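Local coordinates for IMPACT family member YigZ (Escherichia coli, PDB 1VI7), which is of uncertain function but may bind guanine ribonucleotides and other anions and hydrolyse ribonucleoside triphosphates, at residues 6-11 with 131-136; 30-35 with 97-102; 144-149 with 172-177. All blocks are in the same frame, centred on the assembly; numbering follows the deposited sequence.

Contact 1 (6-11 with 131-136); sequences SWLIPA and LTTQRK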
loop_
_atom_site.group_PDB
_atom_site.type_symbol
_atom_site.label_atom_id
_atom_site.label_comp_id
_atom_site.label_asym_id
_atom_site.label_seq_id
_atom_site.Cartn_x
_atom_site.Cartn_y
_atom_site.Cartn_z
ATOM N N SER A 6 -2.287 6.056 -12.131
ATOM C CA SER A 6 -2.277 6.374 -10.705
ATOM C C SER A 6 -3.535 5.776 -10.059
ATOM O O SER A 6 -4.433 5.281 -10.718
ATOM C CB SER A 6 -2.194 7.853 -10.410
ATOM O OG SER A 6 -3.429 8.484 -10.692
ATOM N N TRP A 7 -3.541 5.876 -8.745
ATOM C CA TRP A 7 -4.645 5.362 -7.955
ATOM C C TRP A 7 -4.817 6.164 -6.667
ATOM O O TRP A 7 -3.992 7.032 -6.395
ATOM C CB TRP A 7 -4.434 3.887 -7.679
ATOM C CG TRP A 7 -3.212 3.484 -6.931
ATOM C CD1 TRP A 7 -3.054 3.440 -5.580
ATOM C CD2 TRP A 7 -1.972 3.022 -7.486
ATOM N NE1 TRP A 7 -1.807 2.995 -5.250
ATOM C CE2 TRP A 7 -1.119 2.729 -6.407
ATOM C CE3 TRP A 7 -1.505 2.840 -8.792
ATOM C CZ2 TRP A 7 0.189 2.253 -6.578
ATOM C CZ3 TRP A 7 -0.215 2.370 -8.954
ATOM C CH2 TRP A 7 0.620 2.081 -7.873
ATOM N N LEU A 8 -5.865 5.865 -5.904
ATOM C CA LEU A 8 -6.106 6.568 -4.659
ATOM C C LEU A 8 -5.681 5.674 -3.498
ATOM O O LEU A 8 -5.585 4.462 -3.718
ATOM C CB LEU A 8 -7.573 6.949 -4.484
ATOM C CG LEU A 8 -8.247 7.789 -5.561
ATOM C CD1 LEU A 8 -9.721 7.980 -5.262
ATOM C CD2 LEU A 8 -7.577 9.139 -5.734
ATOM N N ILE A 9 -5.222 6.271 -2.407
ATOM C CA ILE A 9 -4.845 5.491 -1.222
ATOM C C ILE A 9 -5.367 6.223 0.007
ATOM O O ILE A 9 -5.819 7.381 -0.122
ATOM C CB ILE A 9 -3.339 5.277 -1.135
ATOM C CG1 ILE A 9 -2.553 6.596 -1.098
ATOM C CG2 ILE A 9 -2.785 4.437 -2.298
ATOM C CD1 ILE A 9 -2.190 7.058 0.281
ATOM N N PRO A 10 -5.303 5.614 1.187
ATOM C CA PRO A 10 -5.782 6.255 2.388
ATOM C C PRO A 10 -4.888 7.393 2.859
ATOM O O PRO A 10 -3.712 7.181 3.184
ATOM C CB PRO A 10 -5.811 5.131 3.422
ATOM C CG PRO A 10 -5.607 3.882 2.716
ATOM C CD PRO A 10 -4.966 4.204 1.400
ATOM N N ALA A 11 -5.474 8.542 3.166
ATOM C CA ALA A 11 -4.794 9.719 3.684
ATOM C C ALA A 11 -4.860 9.807 5.197
ATOM O O ALA A 11 -4.295 10.674 5.876
ATOM C CB ALA A 11 -5.401 10.974 3.054
ATOM N N LEU A 131 -13.557 6.902 4.947
ATOM C CA LEU A 131 -12.179 6.950 4.531
ATOM C C LEU A 131 -11.903 8.137 3.620
ATOM O O LEU A 131 -12.627 8.405 2.634
ATOM C CB LEU A 131 -11.774 5.628 3.820
ATOM C CG LEU A 131 -10.346 5.560 3.294
ATOM C CD1 LEU A 131 -9.359 5.617 4.452
ATOM C CD2 LEU A 131 -10.053 4.351 2.451
ATOM N N THR A 132 -10.889 8.906 3.973
ATOM C CA THR A 132 -10.443 10.055 3.169
ATOM C C THR A 132 -9.277 9.599 2.309
ATOM O O THR A 132 -8.460 8.803 2.813
ATOM C CB THR A 132 -10.060 11.239 4.059
ATOM O OG1 THR A 132 -8.808 11.032 4.742
ATOM C CG2 THR A 132 -11.167 11.450 5.097
ATOM N N THR A 133 -9.175 10.031 1.071
ATOM C CA THR A 133 -8.121 9.536 0.203
ATOM C C THR A 133 -7.223 10.574 -0.410
ATOM O O THR A 133 -7.314 11.763 -0.148
ATOM C CB THR A 133 -8.774 8.686 -0.927
ATOM O OG1 THR A 133 -9.930 9.372 -1.429
ATOM C CG2 THR A 133 -9.189 7.307 -0.450
ATOM N N GLN A 134 -6.268 10.120 -1.230
ATOM C CA GLN A 134 -5.354 10.981 -1.970
ATOM C C GLN A 134 -4.746 10.262 -3.175
ATOM O O GLN A 134 -4.307 9.117 -3.039
ATOM C CB GLN A 134 -4.233 11.529 -1.099
ATOM C CG GLN A 134 -3.647 10.541 -0.119
ATOM C CD GLN A 134 -2.371 11.060 0.524
ATOM O OE1 GLN A 134 -2.330 11.409 1.703
ATOM N NE2 GLN A 134 -1.316 11.089 -0.292
ATOM N N ARG A 135 -4.609 10.954 -4.299
ATOM C CA ARG A 135 -4.043 10.307 -5.482
ATOM C C ARG A 135 -2.582 9.971 -5.245
ATOM O O ARG A 135 -1.937 10.479 -4.336
ATOM C CB ARG A 135 -4.236 11.084 -6.758
ATOM C CG ARG A 135 -3.802 10.394 -8.036
ATOM C CD ARG A 135 -4.511 11.036 -9.227
ATOM N NE ARG A 135 -5.949 10.825 -9.106
ATOM C CZ ARG A 135 -6.559 9.667 -9.311
ATOM N NH1 ARG A 135 -5.858 8.589 -9.668
ATOM N NH2 ARG A 135 -7.875 9.540 -9.151
ATOM N N LYS A 136 -2.067 9.059 -6.070
ATOM C CA LYS A 136 -0.677 8.650 -5.888
ATOM C C LYS A 136 -0.037 8.174 -7.165
ATOM O O LYS A 136 -0.205 7.010 -7.531
ATOM C CB LYS A 136 -0.646 7.558 -4.799
ATOM C CG LYS A 136 0.753 7.077 -4.536
ATOM C CD LYS A 136 0.863 5.961 -3.531
ATOM C CE LYS A 136 2.163 5.171 -3.752
ATOM N NZ LYS A 136 2.272 4.769 -5.190
#

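Contact 2 (30-35 with 97-102); sequences AHTDGV and EITAVV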
loop_
_atom_site.group_PDB
_atom_site.type_symbol
_atom_site.label_atom_id
_atom_site.label_comp_id
_atom_site.label_asym_id
_atom_site.label_seq_id
_atom_site.Cartn_x
_atom_site.Cartn_y
_atom_site.Cartn_z
ATOM N N ALA A 30 -6.476 1.780 7.580
ATOM C CA ALA A 30 -5.226 2.515 7.670
ATOM C C ALA A 30 -4.394 2.363 6.408
ATOM O O ALA A 30 -4.552 1.361 5.719
ATOM C CB ALA A 30 -4.405 1.900 8.829
ATOM N N HIS A 31 -3.456 3.258 6.138
ATOM C CA HIS A 31 -2.593 3.147 4.949
ATOM C C HIS A 31 -1.482 2.137 5.172
ATOM O O HIS A 31 -0.760 2.195 6.176
ATOM C CB HIS A 31 -1.989 4.511 4.634
ATOM C CG HIS A 31 -0.927 4.516 3.579
ATOM N ND1 HIS A 31 0.420 4.497 3.864
ATOM C CD2 HIS A 31 -1.005 4.556 2.226
ATOM C CE1 HIS A 31 1.111 4.520 2.741
ATOM N NE2 HIS A 31 0.269 4.560 1.719
ATOM N N THR A 32 -1.336 1.168 4.279
ATOM C CA THR A 32 -0.316 0.124 4.419
ATOM C C THR A 32 0.324 -0.201 3.073
ATOM O O THR A 32 -0.222 -0.990 2.302
ATOM C CB THR A 32 -0.887 -1.205 4.954
ATOM O OG1 THR A 32 -1.856 -1.721 4.029
ATOM C CG2 THR A 32 -1.497 -1.081 6.331
ATOM N N ASP A 33 1.468 0.418 2.771
ATOM C CA ASP A 33 2.114 0.070 1.487
ATOM C C ASP A 33 2.977 -1.189 1.734
ATOM O O ASP A 33 3.814 -1.231 2.642
ATOM C CB ASP A 33 2.889 1.186 0.853
ATOM C CG ASP A 33 3.529 0.861 -0.480
ATOM O OD1 ASP A 33 4.058 1.778 -1.159
ATOM O OD2 ASP A 33 3.510 -0.322 -0.895
ATOM N N GLY A 34 2.508 -2.281 1.112
ATOM C CA GLY A 34 3.080 -3.581 1.183
ATOM C C GLY A 34 2.606 -4.444 2.340
ATOM O O GLY A 34 2.092 -4.008 3.378
ATOM N N VAL A 35 3.017 -5.714 2.233
ATOM C CA VAL A 35 2.695 -6.743 3.193
ATOM C C VAL A 35 3.278 -6.540 4.563
ATOM O O VAL A 35 2.628 -6.899 5.570
ATOM C CB VAL A 35 3.078 -8.131 2.637
ATOM C CG1 VAL A 35 2.556 -9.244 3.524
ATOM C CG2 VAL A 35 2.579 -8.264 1.200
ATOM N N GLU A 97 -3.365 -0.047 -1.622
ATOM C CA GLU A 97 -2.539 0.142 -0.446
ATOM C C GLU A 97 -3.298 0.350 0.841
ATOM O O GLU A 97 -2.953 1.223 1.656
ATOM C CB GLU A 97 -1.641 1.383 -0.659
ATOM C CG GLU A 97 -0.777 1.381 -1.892
ATOM C CD GLU A 97 0.165 2.558 -1.995
ATOM O OE1 GLU A 97 0.714 2.749 -3.099
ATOM O OE2 GLU A 97 0.324 3.301 -0.993
ATOM N N ILE A 98 -4.220 -0.550 1.164
ATOM C CA ILE A 98 -4.983 -0.411 2.413
ATOM C C ILE A 98 -5.191 -1.778 3.045
ATOM O O ILE A 98 -5.386 -2.749 2.325
ATOM C CB ILE A 98 -6.333 0.266 2.127
ATOM C CG1 ILE A 98 -7.251 0.289 3.331
ATOM C CG2 ILE A 98 -6.989 -0.400 0.944
ATOM C CD1 ILE A 98 -8.482 1.161 3.186
ATOM N N THR A 99 -5.355 -1.804 4.350
ATOM C CA THR A 99 -5.527 -3.030 5.103
ATOM C C THR A 99 -6.649 -2.836 6.102
ATOM O O THR A 99 -6.858 -1.690 6.510
ATOM C CB THR A 99 -4.186 -3.331 5.819
ATOM O OG1 THR A 99 -3.251 -3.843 4.854
ATOM C CG2 THR A 99 -4.337 -4.316 6.947
ATOM N N ALA A 100 -7.350 -3.902 6.484
ATOM C CA ALA A 100 -8.450 -3.689 7.440
ATOM C C ALA A 100 -8.445 -4.757 8.521
ATOM O O ALA A 100 -7.918 -5.845 8.298
ATOM C CB ALA A 100 -9.786 -3.689 6.698
ATOM N N VAL A 101 -8.874 -4.393 9.731
ATOM C CA VAL A 101 -8.968 -5.316 10.809
ATOM C C VAL A 101 -10.283 -5.235 11.584
ATOM O O VAL A 101 -10.629 -4.232 12.202
ATOM C CB VAL A 101 -7.842 -5.222 11.843
ATOM C CG1 VAL A 101 -8.186 -6.116 13.052
ATOM C CG2 VAL A 101 -6.507 -5.664 11.267
ATOM N N VAL A 102 -11.013 -6.366 11.601
ATOM C CA VAL A 102 -12.226 -6.325 12.467
ATOM C C VAL A 102 -11.819 -6.975 13.781
ATOM O O VAL A 102 -10.775 -7.668 13.773
ATOM C CB VAL A 102 -13.432 -6.875 11.763
ATOM C CG1 VAL A 102 -14.724 -6.544 12.504
ATOM C CG2 VAL A 102 -13.531 -6.276 10.345
#

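Contact 3 (144-149 with 172-177); sequences LQCEYH and AFVLLR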
loop_
_atom_site.group_PDB
_atom_site.type_symbol
_atom_site.label_atom_id
_atom_site.label_comp_id
_atom_site.label_asym_id
_atom_site.label_seq_id
_atom_site.Cartn_x
_atom_site.Cartn_y
_atom_site.Cartn_z
ATOM N N LEU A 144 20.931 4.141 -15.651
ATOM C CA LEU A 144 21.873 5.200 -16.029
ATOM C C LEU A 144 23.294 4.821 -15.672
ATOM O O LEU A 144 23.617 4.552 -14.527
ATOM C CB LEU A 144 21.445 6.491 -15.301
ATOM C CG LEU A 144 22.359 7.696 -15.464
ATOM C CD1 LEU A 144 22.340 8.169 -16.921
ATOM C CD2 LEU A 144 22.018 8.822 -14.499
ATOM N N GLN A 145 24.155 4.771 -16.670
ATOM C CA GLN A 145 25.590 4.410 -16.402
ATOM C C GLN A 145 26.413 5.706 -16.515
ATOM O O GLN A 145 26.210 6.503 -17.431
ATOM C CB GLN A 145 26.031 3.269 -17.227
ATOM C CG GLN A 145 27.415 2.842 -17.453
ATOM C CD GLN A 145 27.531 1.675 -18.449
ATOM O OE1 GLN A 145 27.184 1.859 -19.624
ATOM N NE2 GLN A 145 28.036 0.522 -17.997
ATOM N N CYS A 146 27.067 6.016 -15.392
ATOM C CA CYS A 146 27.922 7.152 -15.214
ATOM C C CYS A 146 29.285 6.857 -14.589
ATOM O O CYS A 146 29.566 5.826 -13.992
ATOM C CB CYS A 146 27.195 8.167 -14.306
ATOM S SG CYS A 146 27.162 7.712 -12.585
ATOM N N GLU A 147 30.076 7.919 -14.460
ATOM C CA GLU A 147 31.413 7.796 -13.875
ATOM C C GLU A 147 31.438 8.174 -12.426
ATOM O O GLU A 147 30.631 9.012 -11.986
ATOM C CB GLU A 147 32.367 8.689 -14.708
ATOM C CG GLU A 147 32.355 8.277 -16.170
ATOM C CD GLU A 147 33.693 8.222 -16.831
ATOM O OE1 GLU A 147 34.646 7.697 -16.211
ATOM O OE2 GLU A 147 33.809 8.711 -17.986
ATOM N N TYR A 148 32.412 7.741 -11.633
ATOM C CA TYR A 148 32.432 8.081 -10.223
ATOM C C TYR A 148 32.485 9.570 -9.921
ATOM O O TYR A 148 32.122 9.987 -8.807
ATOM C CB TYR A 148 33.603 7.383 -9.506
ATOM C CG TYR A 148 33.368 5.907 -9.326
ATOM C CD1 TYR A 148 33.714 5.031 -10.336
ATOM C CD2 TYR A 148 32.726 5.380 -8.214
ATOM C CE1 TYR A 148 33.445 3.695 -10.248
ATOM C CE2 TYR A 148 32.498 4.022 -8.082
ATOM C CZ TYR A 148 32.888 3.176 -9.093
ATOM O OH TYR A 148 32.635 1.822 -9.035
ATOM N N HIS A 149 33.106 10.368 -10.777
ATOM C CA HIS A 149 33.255 11.789 -10.586
ATOM C C HIS A 149 31.969 12.528 -10.932
ATOM O O HIS A 149 31.926 13.766 -10.933
ATOM C CB HIS A 149 34.425 12.363 -11.392
ATOM C CG HIS A 149 34.211 12.368 -12.858
ATOM N ND1 HIS A 149 33.423 13.321 -13.476
ATOM C CD2 HIS A 149 34.600 11.529 -13.844
ATOM C CE1 HIS A 149 33.356 13.097 -14.780
ATOM N NE2 HIS A 149 34.038 11.991 -15.034
ATOM N N ALA A 172 33.468 -0.901 -12.998
ATOM C CA ALA A 172 34.514 -0.005 -13.546
ATOM C C ALA A 172 33.851 1.381 -13.671
ATOM O O ALA A 172 34.478 2.420 -13.657
ATOM C CB ALA A 172 35.031 -0.503 -14.862
ATOM N N PHE A 173 32.548 1.328 -13.910
ATOM C CA PHE A 173 31.672 2.467 -13.996
ATOM C C PHE A 173 30.529 2.297 -12.990
ATOM O O PHE A 173 30.390 1.210 -12.412
ATOM C CB PHE A 173 31.012 2.591 -15.372
ATOM C CG PHE A 173 31.994 2.832 -16.467
ATOM C CD1 PHE A 173 31.962 2.086 -17.625
ATOM C CD2 PHE A 173 32.949 3.836 -16.324
ATOM C CE1 PHE A 173 32.876 2.346 -18.639
ATOM C CE2 PHE A 173 33.865 4.085 -17.324
ATOM C CZ PHE A 173 33.841 3.325 -18.476
ATOM N N VAL A 174 29.690 3.323 -12.902
ATOM C CA VAL A 174 28.603 3.180 -11.911
ATOM C C VAL A 174 27.340 2.799 -12.631
ATOM O O VAL A 174 27.107 3.299 -13.730
ATOM C CB VAL A 174 28.397 4.437 -11.078
ATOM C CG1 VAL A 174 27.333 4.162 -9.999
ATOM C CG2 VAL A 174 29.679 4.938 -10.426
ATOM N N LEU A 175 26.664 1.745 -12.186
ATOM C CA LEU A 175 25.408 1.407 -12.802
ATOM C C LEU A 175 24.279 1.658 -11.778
ATOM O O LEU A 175 24.221 1.056 -10.740
ATOM C CB LEU A 175 25.241 0.062 -13.422
ATOM C CG LEU A 175 23.884 -0.009 -14.202
ATOM C CD1 LEU A 175 24.118 0.428 -15.631
ATOM C CD2 LEU A 175 23.225 -1.352 -14.027
ATOM N N LEU A 176 23.540 2.687 -12.131
ATOM C CA LEU A 176 22.463 3.248 -11.323
ATOM C C LEU A 176 21.098 2.841 -11.893
ATOM O O LEU A 176 20.842 2.726 -13.113
ATOM C CB LEU A 176 22.648 4.757 -11.349
ATOM C CG LEU A 176 22.932 5.670 -10.203
ATOM C CD1 LEU A 176 23.920 5.243 -9.152
ATOM C CD2 LEU A 176 23.370 7.066 -10.729
ATOM N N ARG A 177 20.179 2.563 -11.000
ATOM C CA ARG A 177 18.774 2.259 -11.283
ATOM C C ARG A 177 18.013 3.434 -10.637
ATOM O O ARG A 177 18.287 3.656 -9.433
ATOM C CB ARG A 177 18.403 0.974 -10.558
ATOM C CG ARG A 177 16.938 0.593 -10.614
ATOM C CD ARG A 177 16.448 0.567 -12.027
ATOM N NE ARG A 177 15.437 -0.348 -12.390
ATOM C CZ ARG A 177 15.077 -1.541 -11.985
ATOM N NH1 ARG A 177 15.709 -2.149 -10.987
ATOM N NH2 ARG A 177 14.053 -2.154 -12.601
#

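Contact 1 (6-11 with 131-136)
Residues 6-11 and 131-136 pair as a two-stranded antiparallel ribbon, joining the start of the chain to the segment that follows helix 113-128. The ribbon lies against the N-terminal domain, and the N-to-C directions of the short segments 7-10 and 133-136 are 137° apart, well off exact antiparallelism. Ile9 and Gln134 form the hydrogen-bonded pair at its middle, with Ile9 N to Gln134 O at 3.1 Å and Gln134 N to Ile9 O at 3.0 Å. Beyond Pro10, which as a proline has no amide hydrogen to give, Ala11 N makes an almost straight bond to Thr132 O (3.0 Å, 177° at the hydrogen). At the other end, the bond from Lys136 N to Trp7 O is bent and weak.

Leu8 and Arg135 share one face of the ribbon. Leu8 CD2 lies over one face of the Arg135 guanidinium, toward its rim and 3.5 Å from Arg135 NH2, while Ser6 OG accepts a bond from Arg135 NH1 near the guanidinium plane (2.6 Å). The arginine leaves the strand with CG anti to the backbone N (chi1 -174°) and bends at chi3, which brings NH1 back to the serine. An alanine in place of Ser6 removes this acceptor, and the Arg135 guanidinium would probably be freer to turn off the Leu8 methyl.

The other face carries Trp7, Ile9, Gln134 and Lys136. Ile9 packs onto His31 and Glu97, and Ile9 CD1 lies across the aliphatic stem of Gln134 at CG. Trp7 and Lys136 run side by side; Glu97 accepts a weak hydrogen bond from Trp7 NE1 and forms a long, weak ion pair with Lys136 NZ. Near the 131 end, Pro10 and Leu131 both touch Ile98 and meet each other through Pro10 CB and Leu131 CD1, 3.7 Å apart.

Contact 2 (30-35 with 97-102)
His31 and Thr32, at and just past the end of strand 23-31, meet Glu97 and Thr99, just before and within the start of strand 98-105. These are neighbouring antiparallel strands of the five-stranded sheet; both segments fall in the UPF0029 family region. The one backbone hydrogen bond runs from Thr32 N to Glu97 O (3.1 Å); it is nearly straight at the hydrogen but arrives above the carbonyl plane.

Side-chain hydrogen bonds flank it. Thr32 OG1 and Thr99 OG1 lie 2.7 Å apart, their side chains crossing at about a right angle; both threonines touch Phe41 of helix 34-48. A chi1 of 171° carries the His31 ring alongside the Glu97 side chain, where His31 NE2 gives a bent bond to Glu97 OE2 (3.0 Å). That oxygen is met nearly along its C-O axis, although it stands 27° out of the imidazole plane.

Charge is the third element: the carboxylates of Asp33 and Glu97 stack, with Asp33 OD1 4.0 Å from Glu97 OE1. Such proximity would probably be unfavourable by itself. The histidine at OE2, together with Lys136 and Trp7 weakly at OE1, is likely to ease it, making buried Glu97 a polar junction between sheet and N-terminal ribbon.

Contact 3 (144-149 with 172-177)
Val174 sets a methyl group over the face of Tyr148 where the strand containing 144-146 runs antiparallel to the one containing 174-177. Val174 CG2 stands 3.7 Å from the centroid of the Tyr148 ring and only 6° off its normal, a CH-pi contact over the middle of the ring. The tyrosine reaches this place from the turn after its strand: with chi1 at -73°, which puts CG anti to the carbonyl carbon, the ring lies across the valine and has Ala172 O at its edge. The phenol hydroxyl is tied to Gln171 O, so the ring is held at its outer end as well.

The sheet face that carries Val174 continues with Cys146, Leu144 and Leu176. Cys146 SG fits against Val174 CB at 3.8 Å and more loosely against Leu176 CD2 at 4.3 Å, while Leu144 CD2 and Leu176 CD2 meet at 4.4 Å. Side chains of helix 151-160 cover this row: Ile154 sits on Leu144 and Cys146, and Leu151 on Val174 and Leu176.

The reverse face is more exposed. There Gln145 CB lies against Leu175 CD1 (3.8 Å), and Gln145 CG comes near Phe173 CB. The Phe173 ring runs alongside Glu147, their planes 74° apart.

Beneath the side chains the register is regular. Leu144 and Leu176 exchange hydrogen bonds in both directions (2.9 Å from Leu144 N to Leu176 O), as do Cys146 and Val174, including Val174 N to Cys146 O at 2.7 Å. Strands 140-146 and 174-180 are the first and third of a beta-alpha-beta-beta-alpha-beta unit with sheet order 2-3-1-4. Their pairing forms the centre of a ferredoxin-like fold, consistent with the relation of the DUF1949 region to the C-terminal domain family of EF-G.

Overall arrangement
Contacts 1 and 2 belong to one neighbourhood, their centres about 12 Å apart, whereas contact 3 lies in a separate C-terminal domain, about 36 Å from contact 1 and 37 Å from contact 2 between centres. Glu97 of contact 2 joins the first two, since Trp7 and Lys136 of contact 1 converge on it, and Ile9 CD1 also packs on His31 CD2. Contact 3 touches neither, its nearest atoms being about 15 Å from contact 1, yet strand 133-136 leads directly along the chain to strand 140-146. The ribbon of contact 1 therefore stands where the chain leaves one domain for the other.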